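Local coordinates for putative uncharacterized protein PH0355 (Pyrococcus horikoshii, PDB 2Z0T), which is of unknown function but carries an ASCH domain of the PUA clan and probably binds RNA, at residues Y11-I22 against E67-G75. Residues are numbered along the deposited sequence; the frame is centred on the assembly and turned at random.
Sequences YIELIKAGKKKI and EGIENVLPG
Lys20 sends CG trans to its backbone N (chi1 178°) and bends at its last torsion (chi4 59°), which turns NZ onto the carbonyl of Val72. In this ASCH domain of the PUA clan, the turn leaving helix 9-16 through a Schellman motif at Gly18 is thereby joined to the short helix 69-72. NZ lies 2.8 Å from Val72 O, in the carbonyl plane, and 2.7 Å from Ile22 O; a salt bridge to Glu23 gives this buried ammonium a third partner. With an alanine here, the carbonyls of Val72 and Ile22 and the carboxylate of Glu23 would probably lose the donor they share. The Pro74 ring meets the end of Leu14, its CB 3.9 Å from Leu14 CD2, while its CG packs against Lys20 CB. Ile22 sets CB 3.8 Å from Val72 CG2, and Leu73 CD2 approaches the Tyr11 ring obliquely; helix 79-87 also touches Tyr11, Val72 and Leu73. The Asn71 carbonyl is gripped twice: Lys21 N lies in its plane, 3.0 Å from Asn71 O, whereas Ile22 N, at 3.2 Å, is tilted 27° from it. A water donates to Lys19 O, at 2.6 Å, and Asn71 OD1, while Asn71 ND2 bonds back to Glu67 O.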
ATOM      1  N   TYR A  11      -5.428   7.756   5.206  1.00 17.21           N
ATOM      2  CA  TYR A  11      -4.135   7.444   4.609  1.00 18.94           C
ATOM      3  C   TYR A  11      -3.628   8.570   3.720  1.00 19.70           C
ATOM      4  O   TYR A  11      -2.421   8.762   3.582  1.00 18.35           O
ATOM      5  CB  TYR A  11      -4.221   6.137   3.820  1.00 17.28           C
ATOM      6  CG  TYR A  11      -4.564   4.964   4.699  1.00 17.97           C
ATOM      7  CD1 TYR A  11      -3.821   4.697   5.853  1.00 16.26           C
ATOM      8  CD2 TYR A  11      -5.645   4.135   4.404  1.00 19.20           C
ATOM      9  CE1 TYR A  11      -4.151   3.635   6.690  1.00 18.57           C
ATOM     10  CE2 TYR A  11      -5.982   3.069   5.236  1.00 21.05           C
ATOM     11  CZ  TYR A  11      -5.231   2.828   6.377  1.00 19.01           C
ATOM     12  OH  TYR A  11      -5.572   1.785   7.208  1.00 21.69           O
ATOM     13  N   ILE A  12      -4.547   9.319   3.124  1.00 19.53           N
ATOM     14  CA  ILE A  12      -4.159  10.432   2.269  1.00 18.84           C
ATOM     15  C   ILE A  12      -3.334  11.425   3.082  1.00 22.22           C
ATOM     16  O   ILE A  12      -2.286  11.893   2.633  1.00 21.05           O
ATOM     17  CB  ILE A  12      -5.400  11.151   1.680  1.00 18.20           C
ATOM     18  CG1 ILE A  12      -6.140  10.202   0.735  1.00 18.28           C
ATOM     19  CG2 ILE A  12      -4.976  12.419   0.941  1.00 19.68           C
ATOM     20  CD1 ILE A  12      -7.394  10.790   0.111  1.00 18.68           C
ATOM     21  N   GLU A  13      -3.801  11.727   4.290  1.00 23.63           N
ATOM     22  CA  GLU A  13      -3.112  12.665   5.161  1.00 26.08           C
ATOM     23  C   GLU A  13      -1.752  12.147   5.631  1.00 24.16           C
ATOM     24  O   GLU A  13      -0.769  12.890   5.636  1.00 19.42           O
ATOM     25  CB  GLU A  13      -3.983  12.990   6.377  1.00 32.90           C
ATOM     26  CG  GLU A  13      -3.353  13.997   7.327  1.00 40.31           C
ATOM     27  CD  GLU A  13      -4.223  14.292   8.530  1.00 47.03           C
ATOM     28  OE1 GLU A  13      -4.594  13.336   9.247  1.00 51.33           O
ATOM     29  OE2 GLU A  13      -4.534  15.481   8.763  1.00 50.78           O
ATOM     30  N   LEU A  14      -1.701  10.875   6.020  1.00 23.45           N
ATOM     31  CA  LEU A  14      -0.462  10.265   6.501  1.00 21.91           C
ATOM     32  C   LEU A  14       0.626  10.232   5.437  1.00 20.29           C
ATOM     33  O   LEU A  14       1.810  10.373   5.744  1.00 20.59           O
ATOM     34  CB  LEU A  14      -0.741   8.850   7.013  1.00 21.87           C
ATOM     35  CG  LEU A  14      -1.536   8.793   8.320  1.00 23.24           C
ATOM     36  CD1 LEU A  14      -2.008   7.379   8.586  1.00 23.29           C
ATOM     37  CD2 LEU A  14      -0.661   9.297   9.462  1.00 24.44           C
ATOM     38  N   ILE A  15       0.225  10.038   4.185  1.00 16.82           N
ATOM     39  CA  ILE A  15       1.179  10.012   3.086  1.00 16.48           C
ATOM     40  C   ILE A  15       1.694  11.427   2.821  1.00 18.41           C
ATOM     41  O   ILE A  15       2.891  11.636   2.640  1.00 17.98           O
ATOM     42  CB  ILE A  15       0.535   9.446   1.804  1.00 14.79           C
ATOM     43  CG1 ILE A  15       0.164   7.975   2.027  1.00 14.60           C
ATOM     44  CG2 ILE A  15       1.493   9.588   0.627  1.00 16.61           C
ATOM     45  CD1 ILE A  15      -0.530   7.322   0.840  1.00 16.21           C
ATOM     46  N   LYS A  16       0.786  12.399   2.807  1.00 21.75           N
ATOM     47  CA  LYS A  16       1.177  13.787   2.579  1.00 25.79           C
ATOM     48  C   LYS A  16       2.149  14.255   3.661  1.00 27.64           C
ATOM     49  O   LYS A  16       3.085  15.006   3.384  1.00 29.24           O
ATOM     50  CB  LYS A  16      -0.051  14.701   2.589  1.00 29.10           C
ATOM     51  CG  LYS A  16      -1.013  14.499   1.431  1.00 33.97           C
ATOM     52  CD  LYS A  16      -2.178  15.479   1.531  1.00 38.01           C
ATOM     53  CE  LYS A  16      -3.158  15.317   0.379  1.00 41.23           C
ATOM     54  NZ  LYS A  16      -2.536  15.623  -0.940  1.00 42.05           N
ATOM     55  N   ALA A  17       1.920  13.797   4.889  1.00 27.28           N
ATOM     56  CA  ALA A  17       2.752  14.171   6.031  1.00 29.24           C
ATOM     57  C   ALA A  17       4.089  13.431   6.083  1.00 29.08           C
ATOM     58  O   ALA A  17       4.938  13.731   6.923  1.00 28.43           O
ATOM     59  CB  ALA A  17       1.978  13.945   7.324  1.00 28.97           C
ATOM     60  N   GLY A  18       4.271  12.458   5.195  1.00 28.30           N
ATOM     61  CA  GLY A  18       5.520  11.717   5.160  1.00 23.94           C
ATOM     62  C   GLY A  18       5.636  10.570   6.147  1.00 24.03           C
ATOM     63  O   GLY A  18       6.710   9.978   6.281  1.00 23.23           O
ATOM     64  N   LYS A  19       4.543  10.249   6.833  1.00 20.49           N
ATOM     65  CA  LYS A  19       4.548   9.154   7.801  1.00 23.43           C
ATOM     66  C   LYS A  19       4.313   7.820   7.100  1.00 21.12           C
ATOM     67  O   LYS A  19       5.020   6.847   7.346  1.00 21.69           O
ATOM     68  CB  LYS A  19       3.471   9.374   8.864  1.00 23.13           C
ATOM     69  CG  LYS A  19       3.687  10.615   9.709  1.00 30.51           C
ATOM     70  CD  LYS A  19       2.602  10.747  10.765  1.00 33.27           C
ATOM     71  CE  LYS A  19       2.770  12.021  11.581  1.00 36.98           C
ATOM     72  NZ  LYS A  19       1.680  12.180  12.585  1.00 38.96           N
ATOM     73  N   LYS A  20       3.305   7.776   6.235  1.00 18.59           N
ATOM     74  CA  LYS A  20       3.000   6.562   5.484  1.00 16.44           C
ATOM     75  C   LYS A  20       3.813   6.629   4.191  1.00 17.42           C
ATOM     76  O   LYS A  20       3.485   7.387   3.278  1.00 15.49           O
ATOM     77  CB  LYS A  20       1.500   6.489   5.184  1.00 16.45           C
ATOM     78  CG  LYS A  20       1.071   5.282   4.363  1.00 14.60           C
ATOM     79  CD  LYS A  20      -0.447   5.142   4.365  1.00 16.90           C
ATOM     80  CE  LYS A  20      -0.933   4.112   3.353  1.00 20.96           C
ATOM     81  NZ  LYS A  20      -0.373   2.748   3.578  1.00 14.76           N
ATOM     82  N   LYS A  21       4.881   5.841   4.126  1.00 14.63           N
ATOM     83  CA  LYS A  21       5.756   5.839   2.959  1.00 16.15           C
ATOM     84  C   LYS A  21       5.553   4.621   2.071  1.00 14.14           C
ATOM     85  O   LYS A  21       6.156   4.516   1.002  1.00 14.46           O
ATOM     86  CB  LYS A  21       7.219   5.890   3.409  1.00 20.33           C
ATOM     87  CG  LYS A  21       7.563   7.086   4.291  1.00 24.02           C
ATOM     88  CD  LYS A  21       9.024   7.057   4.726  1.00 29.59           C
ATOM     89  CE  LYS A  21       9.967   7.154   3.529  1.00 32.85           C
ATOM     90  NZ  LYS A  21       9.750   8.404   2.747  1.00 36.02           N
ATOM     91  N   ILE A  22       4.700   3.708   2.523  1.00 12.44           N
ATOM     92  CA  ILE A  22       4.421   2.475   1.803  1.00 12.66           C
ATOM     93  C   ILE A  22       2.921   2.254   1.669  1.00 12.63           C
ATOM     94  O   ILE A  22       2.168   2.495   2.612  1.00 13.50           O
ATOM     95  CB  ILE A  22       4.993   1.253   2.565  1.00 13.03           C
ATOM     96  CG1 ILE A  22       6.497   1.428   2.797  1.00 15.24           C
ATOM     97  CG2 ILE A  22       4.689  -0.035   1.800  1.00 17.63           C
ATOM     98  CD1 ILE A  22       7.320   1.504   1.522  1.00 12.27           C
ATOM     99  N   GLU A  67       8.569  -4.350   6.034  1.00 15.07           N
ATOM    100  CA  GLU A  67       8.476  -2.920   5.750  1.00 16.58           C
ATOM    101  C   GLU A  67       8.392  -2.041   7.000  1.00 15.36           C
ATOM    102  O   GLU A  67       8.695  -0.846   6.948  1.00 16.68           O
ATOM    103  CB  GLU A  67       7.257  -2.646   4.862  1.00 14.99           C
ATOM    104  CG  GLU A  67       7.286  -3.341   3.500  1.00 15.78           C
ATOM    105  CD  GLU A  67       8.409  -2.851   2.605  1.00 13.53           C
ATOM    106  OE1 GLU A  67       8.853  -1.698   2.784  1.00 14.74           O
ATOM    107  OE2 GLU A  67       8.837  -3.612   1.710  1.00 15.84           O
ATOM    108  N   GLY A  68       7.995  -2.631   8.122  1.00 17.65           N
ATOM    109  CA  GLY A  68       7.864  -1.859   9.346  1.00 19.05           C
ATOM    110  C   GLY A  68       6.448  -1.315   9.375  1.00 20.72           C
ATOM    111  O   GLY A  68       6.084  -0.471   8.557  1.00 19.00           O
ATOM    112  N   ILE A  69       5.644  -1.799  10.313  1.00 21.61           N
ATOM    113  CA  ILE A  69       4.253  -1.379  10.406  1.00 23.12           C
ATOM    114  C   ILE A  69       4.052   0.133  10.498  1.00 23.32           C
ATOM    115  O   ILE A  69       3.084   0.669   9.956  1.00 23.58           O
ATOM    116  CB  ILE A  69       3.559  -2.069  11.601  1.00 25.71           C
ATOM    117  CG1 ILE A  69       2.058  -1.791  11.560  1.00 27.28           C
ATOM    118  CG2 ILE A  69       4.166  -1.589  12.910  1.00 26.27           C
ATOM    119  CD1 ILE A  69       1.271  -2.579  12.576  1.00 28.82           C
ATOM    120  N   GLU A  70       4.965   0.827  11.168  1.00 22.10           N
ATOM    121  CA  GLU A  70       4.838   2.272  11.308  1.00 22.47           C
ATOM    122  C   GLU A  70       4.919   3.002   9.967  1.00 21.89           C
ATOM    123  O   GLU A  70       4.337   4.077   9.801  1.00 19.86           O
ATOM    124  CB  GLU A  70       5.915   2.806  12.257  1.00 28.62           C
ATOM    125  CG  GLU A  70       5.818   4.300  12.521  1.00 33.97           C
ATOM    126  CD  GLU A  70       4.402   4.743  12.855  1.00 39.78           C
ATOM    127  OE1 GLU A  70       3.773   4.125  13.742  1.00 38.44           O
ATOM    128  OE2 GLU A  70       3.921   5.716  12.232  1.00 42.07           O
ATOM    129  N   ASN A  71       5.632   2.413   9.013  1.00 18.50           N
ATOM    130  CA  ASN A  71       5.787   3.018   7.694  1.00 17.80           C
ATOM    131  C   ASN A  71       4.631   2.684   6.757  1.00 18.76           C
ATOM    132  O   ASN A  71       4.466   3.319   5.713  1.00 16.48           O
ATOM    133  CB  ASN A  71       7.097   2.555   7.057  1.00 18.95           C
ATOM    134  CG  ASN A  71       8.304   2.904   7.895  1.00 20.48           C
ATOM    135  OD1 ASN A  71       8.515   4.066   8.238  1.00 21.93           O
ATOM    136  ND2 ASN A  71       9.103   1.899   8.235  1.00 20.94           N
ATOM    137  N   VAL A  72       3.830   1.693   7.135  1.00 17.29           N
ATOM    138  CA  VAL A  72       2.709   1.269   6.304  1.00 15.29           C
ATOM    139  C   VAL A  72       1.365   1.699   6.887  1.00 16.91           C
ATOM    140  O   VAL A  72       0.521   2.260   6.184  1.00 17.39           O
ATOM    141  CB  VAL A  72       2.710  -0.258   6.127  1.00 16.43           C
ATOM    142  CG1 VAL A  72       1.686  -0.658   5.075  1.00 16.46           C
ATOM    143  CG2 VAL A  72       4.108  -0.738   5.728  1.00 16.35           C
ATOM    144  N   LEU A  73       1.177   1.431   8.174  1.00 15.41           N
ATOM    145  CA  LEU A  73      -0.054   1.779   8.873  1.00 18.35           C
ATOM    146  C   LEU A  73       0.299   2.543  10.147  1.00 18.69           C
ATOM    147  O   LEU A  73       0.263   1.989  11.245  1.00 20.46           O
ATOM    148  CB  LEU A  73      -0.826   0.504   9.230  1.00 19.18           C
ATOM    149  CG  LEU A  73      -1.148  -0.435   8.065  1.00 19.88           C
ATOM    150  CD1 LEU A  73      -1.762  -1.710   8.603  1.00 19.31           C
ATOM    151  CD2 LEU A  73      -2.094   0.253   7.081  1.00 20.88           C
ATOM    152  N   PRO A  74       0.657   3.827  10.010  1.00 21.09           N
ATOM    153  CA  PRO A  74       1.022   4.664  11.155  1.00 22.11           C
ATOM    154  C   PRO A  74      -0.006   4.599  12.282  1.00 23.76           C
ATOM    155  O   PRO A  74      -1.204   4.742  12.046  1.00 24.99           O
ATOM    156  CB  PRO A  74       1.119   6.057  10.541  1.00 21.70           C
ATOM    157  CG  PRO A  74       1.598   5.769   9.152  1.00 20.01           C
ATOM    158  CD  PRO A  74       0.736   4.597   8.754  1.00 18.41           C
ATOM    159  N   GLY A  75       0.467   4.372  13.503  1.00 26.66           N
ATOM    160  CA  GLY A  75      -0.438   4.310  14.636  1.00 29.06           C
ATOM    161  C   GLY A  75      -0.800   2.907  15.088  1.00 29.17           C
ATOM    162  O   GLY A  75      -1.086   2.691  16.267  1.00 30.70           O
TER
HETATM  163  O   HOH W   1       7.209   6.559   8.666  1.00 26.88           O